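6-phosphogluconolactonase (Thermotoga maritima, PDB 1VL1) hydrolyses 6-phosphogluconolactone to 6-phosphogluconate, the second step of the oxidative stage of the pentose phosphate pathway. Local coordinates at residues E81-L86 with L118-A123; T167-S172 with V177-L182. All blocks are in the same frame, centred on the assembly; numbering follows the deposited sequence.

Interaction 1 of 2, residues E81-L86 with L118-A123; sequences ERYVPL and LPIEKA
A single side chain, Tyr83, makes nearly the whole of this contact: its hydroxyl OH donates a short hydrogen bond of 2.6 Å to the backbone O of Leu118, just ahead of a helix. The acceptor lies at the ring edge, in the plane of the phenol, whereas the donor stands above the carbonyl plane, 36° out of it. One ring face meets Ile120, whose CB sits 4.0 Å from the Tyr83 ring centroid and 15° off its normal, a CH-pi contact displaced toward the ring's rim. With CG1 anti to the backbone N (chi1 -160°), Ile120 runs its longer branch back along the ring, bringing CG1 to 3.8 Å from Tyr83 CD1. A water accepts from Ile120 N at 2.9 Å and gives a weak bond to Tyr83 OH. Replacing Tyr83 by an alanine would probably leave Leu118 O without this donor and uncover the flank of Ile120. Tyr83 also centres an inverse gamma turn, closed by Val84 N bonding to Arg82 O at 2.8 Å. The contact joins the turn after strand 74-82 to the N-terminal end of helix 120-134, with Pro119 as N-cap, at the surface of the alpha/beta fold of the glucosamine-6-phosphate isomerase/6-phosphogluconolactonase family.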
loop_
_atom_site.group_PDB
_atom_site.type_symbol
_atom_site.label_atom_id
_atom_site.label_comp_id
_atom_site.label_asym_id
_atom_site.label_seq_id
_atom_site.Cartn_x
_atom_site.Cartn_y
_atom_site.Cartn_z
ATOM N N GLU A 81 3.896 -8.533 -0.833
ATOM C CA GLU A 81 4.404 -9.133 -2.065
ATOM C C GLU A 81 3.958 -10.590 -2.148
ATOM O O GLU A 81 3.895 -11.309 -1.166
ATOM C CB GLU A 81 5.916 -9.047 -2.180
ATOM C CG GLU A 81 6.497 -9.591 -3.462
ATOM C CD GLU A 81 5.980 -8.865 -4.670
ATOM O OE1 GLU A 81 4.899 -9.248 -5.166
ATOM O OE2 GLU A 81 6.685 -7.965 -5.129
ATOM N N ARG A 82 3.641 -10.995 -3.367
ATOM C CA ARG A 82 3.389 -12.388 -3.685
ATOM C C ARG A 82 4.725 -13.112 -3.736
ATOM O O ARG A 82 5.693 -12.641 -4.343
ATOM C CB ARG A 82 2.644 -12.493 -5.024
ATOM C CG ARG A 82 1.194 -12.047 -4.931
ATOM C CD ARG A 82 0.983 -10.560 -5.124
ATOM N NE ARG A 82 -0.446 -10.312 -5.301
ATOM C CZ ARG A 82 -1.108 -10.415 -6.434
ATOM N NH1 ARG A 82 -0.502 -10.728 -7.540
ATOM N NH2 ARG A 82 -2.408 -10.208 -6.463
ATOM N N TYR A 83 4.773 -14.321 -3.157
ATOM C CA TYR A 83 6.028 -15.079 -3.039
ATOM C C TYR A 83 6.228 -15.847 -4.344
ATOM O O TYR A 83 6.082 -17.067 -4.448
ATOM C CB TYR A 83 6.079 -16.008 -1.796
ATOM C CG TYR A 83 7.474 -16.570 -1.553
ATOM C CD1 TYR A 83 8.513 -15.763 -1.145
ATOM C CD2 TYR A 83 7.746 -17.930 -1.723
ATOM C CE1 TYR A 83 9.778 -16.270 -0.938
ATOM C CE2 TYR A 83 9.016 -18.456 -1.539
ATOM C CZ TYR A 83 10.025 -17.657 -1.117
ATOM O OH TYR A 83 11.273 -18.215 -0.950
ATOM N N VAL A 84 6.620 -15.063 -5.328
ATOM C CA VAL A 84 6.926 -15.493 -6.668
ATOM C C VAL A 84 8.106 -14.668 -7.160
ATOM O O VAL A 84 8.470 -13.635 -6.575
ATOM C CB VAL A 84 5.688 -15.246 -7.613
ATOM C CG1 VAL A 84 4.480 -15.936 -7.083
ATOM C CG2 VAL A 84 5.399 -13.755 -7.792
ATOM N N PRO A 85 8.733 -15.112 -8.239
ATOM C CA PRO A 85 9.873 -14.348 -8.764
ATOM C C PRO A 85 9.521 -12.890 -9.063
ATOM O O PRO A 85 8.401 -12.566 -9.480
ATOM C CB PRO A 85 10.286 -15.130 -9.994
ATOM C CG PRO A 85 9.765 -16.563 -9.739
ATOM C CD PRO A 85 8.502 -16.378 -8.964
ATOM N N LEU A 86 10.455 -11.968 -8.860
ATOM C CA LEU A 86 10.205 -10.547 -9.009
ATOM C C LEU A 86 9.958 -10.092 -10.459
ATOM O O LEU A 86 9.586 -8.943 -10.651
ATOM C CB LEU A 86 11.355 -9.719 -8.380
ATOM C CG LEU A 86 11.491 -9.842 -6.842
ATOM C CD1 LEU A 86 12.770 -9.190 -6.374
ATOM C CD2 LEU A 86 10.354 -9.305 -6.069
ATOM N N LEU A 118 14.931 -15.102 -1.492
ATOM C CA LEU A 118 15.251 -15.710 -0.182
ATOM C C LEU A 118 14.135 -16.627 0.313
ATOM O O LEU A 118 12.971 -16.438 -0.039
ATOM C CB LEU A 118 15.433 -14.601 0.863
ATOM C CG LEU A 118 16.590 -13.606 0.656
ATOM C CD1 LEU A 118 16.519 -12.536 1.743
ATOM C CD2 LEU A 118 17.955 -14.242 0.547
ATOM N N PRO A 119 14.449 -17.563 1.202
ATOM C CA PRO A 119 13.387 -18.343 1.840
ATOM C C PRO A 119 12.409 -17.377 2.515
ATOM O O PRO A 119 12.785 -16.308 2.937
ATOM C CB PRO A 119 14.137 -19.228 2.876
ATOM C CG PRO A 119 15.549 -19.260 2.365
ATOM C CD PRO A 119 15.781 -17.926 1.708
ATOM N N ILE A 120 11.127 -17.704 2.515
ATOM C CA ILE A 120 10.137 -16.704 2.837
ATOM C C ILE A 120 10.330 -16.031 4.189
ATOM O O ILE A 120 10.149 -14.808 4.308
ATOM C CB ILE A 120 8.697 -17.301 2.708
ATOM C CG1 ILE A 120 7.675 -16.198 2.561
ATOM C CG2 ILE A 120 8.442 -18.348 3.816
ATOM C CD1 ILE A 120 6.244 -16.605 2.217
ATOM N N GLU A 121 10.728 -16.804 5.201
ATOM C CA GLU A 121 10.969 -16.177 6.521
ATOM C C GLU A 121 12.107 -15.172 6.457
ATOM O O GLU A 121 12.050 -14.076 7.048
ATOM C CB GLU A 121 11.243 -17.222 7.595
ATOM C CG GLU A 121 11.782 -16.642 8.903
ATOM C CD GLU A 121 11.776 -17.644 10.026
ATOM O OE1 GLU A 121 10.678 -17.892 10.574
ATOM O OE2 GLU A 121 12.865 -18.145 10.366
ATOM N N LYS A 122 13.132 -15.513 5.696
ATOM C CA LYS A 122 14.305 -14.646 5.578
ATOM C C LYS A 122 13.928 -13.381 4.783
ATOM O O LYS A 122 14.422 -12.269 5.059
ATOM C CB LYS A 122 15.448 -15.367 4.888
ATOM C CG LYS A 122 15.877 -16.584 5.602
ATOM C CD LYS A 122 16.495 -16.279 6.923
ATOM C CE LYS A 122 17.069 -17.567 7.463
ATOM N NZ LYS A 122 17.684 -17.505 8.821
ATOM N N ALA A 123 13.098 -13.557 3.745
ATOM C CA ALA A 123 12.598 -12.405 3.002
ATOM C C ALA A 123 11.847 -11.444 3.917
ATOM O O ALA A 123 12.031 -10.223 3.872
ATOM C CB ALA A 123 11.679 -12.896 1.873
HETATM O O HOH W 1 10.401 -20.321 1.457
#

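Interaction 2 of 2, residues T167-S172 with V177-L182; sequences TFTDPS and VPRVTL
Backbone hydrogen bonds set the antiparallel register, beginning with the hydrogen-bonded pair Thr167 and Thr181. Thr167 N reaches Thr181 O at 2.9 Å with an N-H...O angle of 168°, and the return bond from Thr181 N is equally straight. Phe168 and Val180 form the adjacent non-hydrogen-bonded pair, after which Thr169 N donates to Arg179 O at 2.8 Å. The register then slips by one residue, and a separate bridge follows in which Ser172 N bonds to Val177 O at 3.2 Å.

Side-chain polar groups bind the irregular part. With chi1 at 69°, Thr169 holds OG1 between its backbone N and carbonyl carbon, where it takes a weak bond from Arg179 N at 3.0 Å and donates to Asp170 O. Ser172 OG reaches that same oxygen from the opposite face of its plane. Arg179 NE gives a weak bond to Ser172 O at 3.1 Å, while its NH1 is bonded to Ser153 OG and its NH2 to Pro175 O.

Apolar contacts are few: the methyls Thr167 CG2 and Thr181 CG2 lie side by side at 3.9 Å, and Pro171 CG meets Pro178 CG at 4.0 Å as the two rings cross.

Thus backbone amides and carbonyls, with two hydroxyls, hold the hairpin, while Ser153 and Pro175 probably steady the Arg179 guanidinium. The Arg179 side chain lies about 4 Å from a bound citrate, probably from the crystallisation liquor, consistent with a pocket able to accept an anion.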
loop_
_atom_site.group_PDB
_atom_site.type_symbol
_atom_site.label_atom_id
_atom_site.label_comp_id
_atom_site.label_asym_id
_atom_site.label_seq_id
_atom_site.Cartn_x
_atom_site.Cartn_y
_atom_site.Cartn_z
ATOM N N THR A 167 5.165 -10.104 8.210
ATOM C CA THR A 167 4.958 -11.527 8.396
ATOM C C THR A 167 4.698 -12.225 7.064
ATOM O O THR A 167 4.752 -11.602 6.005
ATOM C CB THR A 167 3.822 -11.784 9.398
ATOM O OG1 THR A 167 3.815 -13.188 9.747
ATOM C CG2 THR A 167 2.475 -11.498 8.806
ATOM N N PHE A 168 4.412 -13.513 7.090
ATOM C CA PHE A 168 4.104 -14.233 5.850
ATOM C C PHE A 168 2.875 -15.151 6.044
ATOM O O PHE A 168 2.481 -15.425 7.193
ATOM C CB PHE A 168 5.331 -14.985 5.315
ATOM C CG PHE A 168 5.798 -16.133 6.175
ATOM C CD1 PHE A 168 5.288 -17.402 5.972
ATOM C CD2 PHE A 168 6.776 -15.944 7.144
ATOM C CE1 PHE A 168 5.745 -18.485 6.761
ATOM C CE2 PHE A 168 7.249 -16.990 7.913
ATOM C CZ PHE A 168 6.720 -18.265 7.716
ATOM N N THR A 169 2.279 -15.609 4.945
ATOM C CA THR A 169 1.010 -16.357 4.989
ATOM C C THR A 169 1.233 -17.718 4.354
ATOM O O THR A 169 2.204 -17.927 3.645
ATOM C CB THR A 169 -0.135 -15.604 4.225
ATOM O OG1 THR A 169 0.144 -15.610 2.814
ATOM C CG2 THR A 169 -0.242 -14.115 4.613
ATOM N N ASP A 170 0.295 -18.626 4.597
ATOM C CA ASP A 170 0.169 -19.794 3.754
ATOM C C ASP A 170 -0.408 -19.372 2.374
ATOM O O ASP A 170 -0.819 -18.244 2.217
ATOM C CB ASP A 170 -0.711 -20.818 4.459
ATOM C CG ASP A 170 -0.200 -21.144 5.893
ATOM O OD1 ASP A 170 1.012 -21.060 6.228
ATOM O OD2 ASP A 170 -1.001 -21.508 6.768
ATOM N N PRO A 171 -0.394 -20.236 1.360
ATOM C CA PRO A 171 -1.093 -19.915 0.103
ATOM C C PRO A 171 -2.494 -19.317 0.358
ATOM O O PRO A 171 -3.365 -19.963 0.951
ATOM C CB PRO A 171 -1.157 -21.262 -0.614
ATOM C CG PRO A 171 0.139 -21.923 -0.196
ATOM C CD PRO A 171 0.264 -21.565 1.290
ATOM N N SER A 172 -2.687 -18.078 -0.101
ATOM C CA SER A 172 -3.907 -17.302 0.147
ATOM C C SER A 172 -4.170 -16.374 -1.052
ATOM O O SER A 172 -3.224 -16.020 -1.815
ATOM C CB SER A 172 -3.763 -16.422 1.394
ATOM O OG SER A 172 -3.475 -17.163 2.542
ATOM N N VAL A 177 -1.016 -18.107 -3.585
ATOM C CA VAL A 177 0.419 -18.240 -3.345
ATOM C C VAL A 177 0.728 -17.676 -1.979
ATOM O O VAL A 177 -0.028 -16.837 -1.468
ATOM C CB VAL A 177 1.264 -17.471 -4.425
ATOM C CG1 VAL A 177 1.115 -18.162 -5.801
ATOM C CG2 VAL A 177 0.953 -15.974 -4.489
ATOM N N PRO A 178 1.800 -18.132 -1.347
ATOM C CA PRO A 178 2.208 -17.542 -0.095
ATOM C C PRO A 178 2.530 -16.076 -0.313
ATOM O O PRO A 178 2.878 -15.671 -1.419
ATOM C CB PRO A 178 3.454 -18.325 0.280
ATOM C CG PRO A 178 3.355 -19.545 -0.425
ATOM C CD PRO A 178 2.691 -19.226 -1.759
ATOM N N ARG A 179 2.324 -15.292 0.725
ATOM C CA ARG A 179 2.518 -13.843 0.662
ATOM C C ARG A 179 3.393 -13.364 1.829
ATOM O O ARG A 179 3.382 -13.961 2.938
ATOM C CB ARG A 179 1.207 -13.031 0.742
ATOM C CG ARG A 179 -0.033 -13.541 0.048
ATOM C CD ARG A 179 0.132 -13.543 -1.374
ATOM N NE ARG A 179 -1.096 -13.830 -2.171
ATOM C CZ ARG A 179 -1.915 -12.911 -2.662
ATOM N NH1 ARG A 179 -1.820 -11.621 -2.309
ATOM N NH2 ARG A 179 -2.864 -13.284 -3.498
ATOM N N VAL A 180 4.112 -12.271 1.586
ATOM C CA VAL A 180 4.830 -11.525 2.604
ATOM C C VAL A 180 4.059 -10.216 2.760
ATOM O O VAL A 180 3.711 -9.595 1.763
ATOM C CB VAL A 180 6.268 -11.278 2.172
ATOM C CG1 VAL A 180 6.942 -10.259 3.115
ATOM C CG2 VAL A 180 6.984 -12.593 2.065
ATOM N N THR A 181 3.724 -9.847 3.990
ATOM C CA THR A 181 2.920 -8.659 4.172
ATOM C C THR A 181 3.304 -7.853 5.374
ATOM O O THR A 181 3.707 -8.388 6.403
ATOM C CB THR A 181 1.398 -9.062 4.258
ATOM O OG1 THR A 181 0.554 -7.879 4.238
ATOM C CG2 THR A 181 1.116 -9.796 5.515
ATOM N N LEU A 182 3.165 -6.519 5.259
ATOM C CA LEU A 182 3.130 -5.725 6.449
ATOM C C LEU A 182 1.920 -6.121 7.239
ATOM O O LEU A 182 0.919 -6.577 6.673
ATOM C CB LEU A 182 2.977 -4.247 6.115
ATOM C CG LEU A 182 4.154 -3.588 5.428
ATOM C CD1 LEU A 182 3.968 -2.031 5.304
ATOM C CD2 LEU A 182 5.415 -3.851 6.013
#

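From the N terminus, the chain runs along strand 74-82 into 81-86, passes through helix 92-101 and the short strand 111-112, and returns at 118-123, where interaction 1 closes a loop with 31 residues between its segments. Only later does interaction 2 open: its hairpin, 167-172 with 177-182, spans just four intervening residues. The loops therefore stand in series, neither enclosing nor crossing the other. In space their centres are about 9 Å apart, and they join through the shared sheet, Glu81 N lying 2.8 Å from Val180 O in a probable hydrogen bond. Ile120 adds a second link: its CD1 packs 3.6 Å from Phe168 CB and its CG1 3.7 Å from Val180 CG2, so helix 120-134 meets both hairpin strands.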